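Local coordinates for protein leucine aminopeptidase 1 (Caenorhabditis elegans, PDB 2HC9) that releases N-terminal amino acids, preferably leucine, from peptides as a two-zinc metalloaminopeptidase of the M17 family and probably acts as a digestive enzyme, at residues L339-G344 with D359-T364. The protein carries 1 engineered substitution. Numbering follows the deposited sequence.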
ATOM      1  N   LEU A 339      27.756  -3.967  -4.576  1.00 15.40           N
ATOM      2  CA  LEU A 339      28.515  -3.587  -5.791  1.00 15.41           C
ATOM      3  C   LEU A 339      29.868  -3.007  -5.373  1.00 14.92           C
ATOM      4  O   LEU A 339      30.911  -3.397  -5.885  1.00 14.65           O
ATOM      5  CB  LEU A 339      27.751  -2.522  -6.600  1.00 14.09           C
ATOM      6  CG  LEU A 339      26.422  -3.021  -7.244  1.00 17.08           C
ATOM      7  CD1 LEU A 339      25.697  -1.866  -7.926  1.00 15.40           C
ATOM      8  CD2 LEU A 339      26.694  -4.153  -8.251  1.00 17.11           C
ATOM      9  N   ILE A 340      29.848  -2.064  -4.437  1.00 16.53           N
ATOM     10  CA  ILE A 340      31.110  -1.422  -4.079  1.00 17.44           C
ATOM     11  C   ILE A 340      32.047  -2.405  -3.375  1.00 17.89           C
ATOM     12  O   ILE A 340      33.275  -2.358  -3.582  1.00 15.47           O
ATOM     13  CB  ILE A 340      30.918  -0.088  -3.312  1.00 12.44           C
ATOM     14  CG1 ILE A 340      30.462  -0.327  -1.858  1.00 14.41           C
ATOM     15  CG2 ILE A 340      29.912   0.832  -4.071  1.00 12.25           C
ATOM     16  CD1 ILE A 340      30.332   0.981  -1.000  1.00 14.84           C
ATOM     17  N   LEU A 341      31.477  -3.287  -2.541  1.00 14.57           N
ATOM     18  CA  LEU A 341      32.265  -4.287  -1.846  1.00 14.74           C
ATOM     19  C   LEU A 341      32.817  -5.349  -2.785  1.00 19.55           C
ATOM     20  O   LEU A 341      33.876  -5.873  -2.518  1.00 17.89           O
ATOM     21  CB  LEU A 341      31.474  -4.955  -0.715  1.00 15.15           C
ATOM     22  CG  LEU A 341      31.120  -4.038   0.471  1.00 15.55           C
ATOM     23  CD1 LEU A 341      30.005  -4.677   1.288  1.00 16.58           C
ATOM     24  CD2 LEU A 341      32.354  -3.753   1.371  1.00 19.56           C
ATOM     25  N   ALA A 342      32.101  -5.672  -3.870  1.00 13.24           N
ATOM     26  CA  ALA A 342      32.643  -6.606  -4.874  1.00 13.65           C
ATOM     27  C   ALA A 342      33.997  -6.082  -5.408  1.00 16.95           C
ATOM     28  O   ALA A 342      34.955  -6.852  -5.616  1.00 16.48           O
ATOM     29  CB  ALA A 342      31.634  -6.764  -6.062  1.00 14.21           C
ATOM     30  N   ASP A 343      34.087  -4.771  -5.631  1.00 15.87           N
ATOM     31  CA  ASP A 343      35.374  -4.198  -6.051  1.00 14.46           C
ATOM     32  C   ASP A 343      36.416  -4.239  -4.920  1.00 14.41           C
ATOM     33  O   ASP A 343      37.590  -4.548  -5.153  1.00 16.72           O
ATOM     34  CB  ASP A 343      35.184  -2.751  -6.494  1.00 16.19           C
ATOM     35  CG  ASP A 343      34.518  -2.624  -7.866  1.00 16.79           C
ATOM     36  OD1 ASP A 343      34.285  -3.655  -8.554  1.00 15.69           O
ATOM     37  OD2 ASP A 343      34.235  -1.463  -8.238  1.00 16.24           O
ATOM     38  N   GLY A 344      35.987  -3.908  -3.701  1.00 13.78           N
ATOM     39  CA  GLY A 344      36.939  -3.840  -2.566  1.00 15.52           C
ATOM     40  C   GLY A 344      37.550  -5.200  -2.263  1.00 17.23           C
ATOM     41  O   GLY A 344      38.766  -5.315  -2.022  1.00 15.19           O
ATOM     42  N   ASP A 359      34.784  -8.628   4.947  1.00 16.09           N
ATOM     43  CA  ASP A 359      34.066  -7.421   4.565  1.00 12.81           C
ATOM     44  C   ASP A 359      32.933  -7.230   5.559  1.00 15.51           C
ATOM     45  O   ASP A 359      32.326  -8.203   6.005  1.00 15.35           O
ATOM     46  CB  ASP A 359      33.607  -7.461   3.082  1.00 15.34           C
ATOM     47  CG  ASP A 359      32.383  -8.337   2.860  1.00 21.13           C
ATOM     48  OD1 ASP A 359      32.542  -9.491   2.399  1.00 15.74           O
ATOM     49  OD2 ASP A 359      31.254  -7.864   3.137  1.00 16.39           O
ATOM     50  N   MET A 360      32.694  -5.988   5.967  1.00 15.76           N
ATOM     51  CA  MET A 360      31.665  -5.726   6.959  1.00 13.02           C
ATOM     52  C   MET A 360      30.844  -4.558   6.456  1.00 16.11           C
ATOM     53  O   MET A 360      31.394  -3.567   5.957  1.00 13.28           O
ATOM     54  CB  MET A 360      32.303  -5.372   8.300  1.00 13.92           C
ATOM     55  CG  MET A 360      31.278  -5.198   9.427  1.00 15.11           C
ATOM     56  SD  MET A 360      31.952  -5.062  11.108  1.00 15.87           S
ATOM     57  CE  MET A 360      32.748  -3.423  11.109  1.00 15.68           C
ATOM     58  N   ALA A 361      29.528  -4.663   6.592  1.00 17.16           N
ATOM     59  CA  ALA A 361      28.625  -3.729   5.917  1.00 16.81           C
ATOM     60  C   ALA A 361      27.297  -3.681   6.637  1.00 14.45           C
ATOM     61  O   ALA A 361      26.800  -4.701   7.098  1.00 17.65           O
ATOM     62  CB  ALA A 361      28.385  -4.158   4.486  1.00 15.03           C
ATOM     63  N   THR A 362      26.694  -2.492   6.655  1.00 14.15           N
ATOM     64  CA  THR A 362      25.270  -2.359   6.984  1.00 15.53           C
ATOM     65  C   THR A 362      24.502  -2.661   5.695  1.00 17.89           C
ATOM     66  O   THR A 362      24.122  -1.746   4.963  1.00 15.01           O
ATOM     67  CB  THR A 362      24.945  -0.920   7.476  1.00 14.75           C
ATOM     68  OG1 THR A 362      25.420   0.011   6.508  1.00 15.28           O
ATOM     69  CG2 THR A 362      25.643  -0.632   8.782  1.00 16.07           C
ATOM     70  N   LEU A 363      24.324  -3.945   5.379  1.00 16.08           N
ATOM     71  CA  LEU A 363      24.044  -4.304   3.998  1.00 16.05           C
ATOM     72  C   LEU A 363      22.549  -4.383   3.701  1.00 17.91           C
ATOM     73  O   LEU A 363      22.090  -3.838   2.703  1.00 18.08           O
ATOM     74  CB  LEU A 363      24.771  -5.611   3.580  1.00 14.43           C
ATOM     75  CG  LEU A 363      24.899  -5.737   2.050  1.00 16.62           C
ATOM     76  CD1 LEU A 363      25.800  -4.628   1.442  1.00 19.22           C
ATOM     77  CD2 LEU A 363      25.460  -7.120   1.707  1.00 17.72           C
ATOM     78  N   THR A 364      21.787  -5.066   4.558  1.00 18.72           N
ATOM     79  CA  THR A 364      20.379  -5.408   4.241  1.00 18.32           C
ATOM     80  C   THR A 364      19.463  -5.226   5.447  1.00 16.54           C
ATOM     81  O   THR A 364      19.839  -5.559   6.558  1.00 16.39           O
ATOM     82  CB  THR A 364      20.229  -6.875   3.722  1.00 18.00           C
ATOM     83  OG1 THR A 364      20.609  -7.828   4.745  1.00 15.26           O
ATOM     84  CG2 THR A 364      21.100  -7.088   2.475  1.00 17.66           C
TER
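With CG of L341 opposite its carbonyl carbon (chi1 -67°) and CD1 nearly anti to CA (chi2 163°), the side chain reaches from helix 337-350 to strand 356-361 and the loop after it, setting CD1 among D359, A361 and L363. Its closest approach is to A361, whose CB lies 3.6 Å from L341 CD1. Farther along the chain, L363 points its CB past the helix, yet its end comes back toward L341, bringing L363 CD1 to 4.2 Å from L341 CD1. D359 crosses L341 at about a right angle, and its OD2 stands 3.9 Å from L341 CD1, a van der Waals approach to a methyl. That buried carboxylate is satisfied on the sheet side: OD2 hydrogen-bonds to H455 ND1 and OD1 to W453 NE1, and the two bonds, one on each oxygen, should hold its rotation. V250 and I441 also pack on L341. The cluster thus joins the helix to strand 356-361 and the following loop in the M17 catalytic domain. At the A361-L363 end, A361 touches the zinc ligand K252, while L363 lies beside the bound bicarbonate and near R338, predicted to be catalytic; the strand's C-terminal end and the loop lead into the bicarbonate pocket of the di-zinc M17 active site.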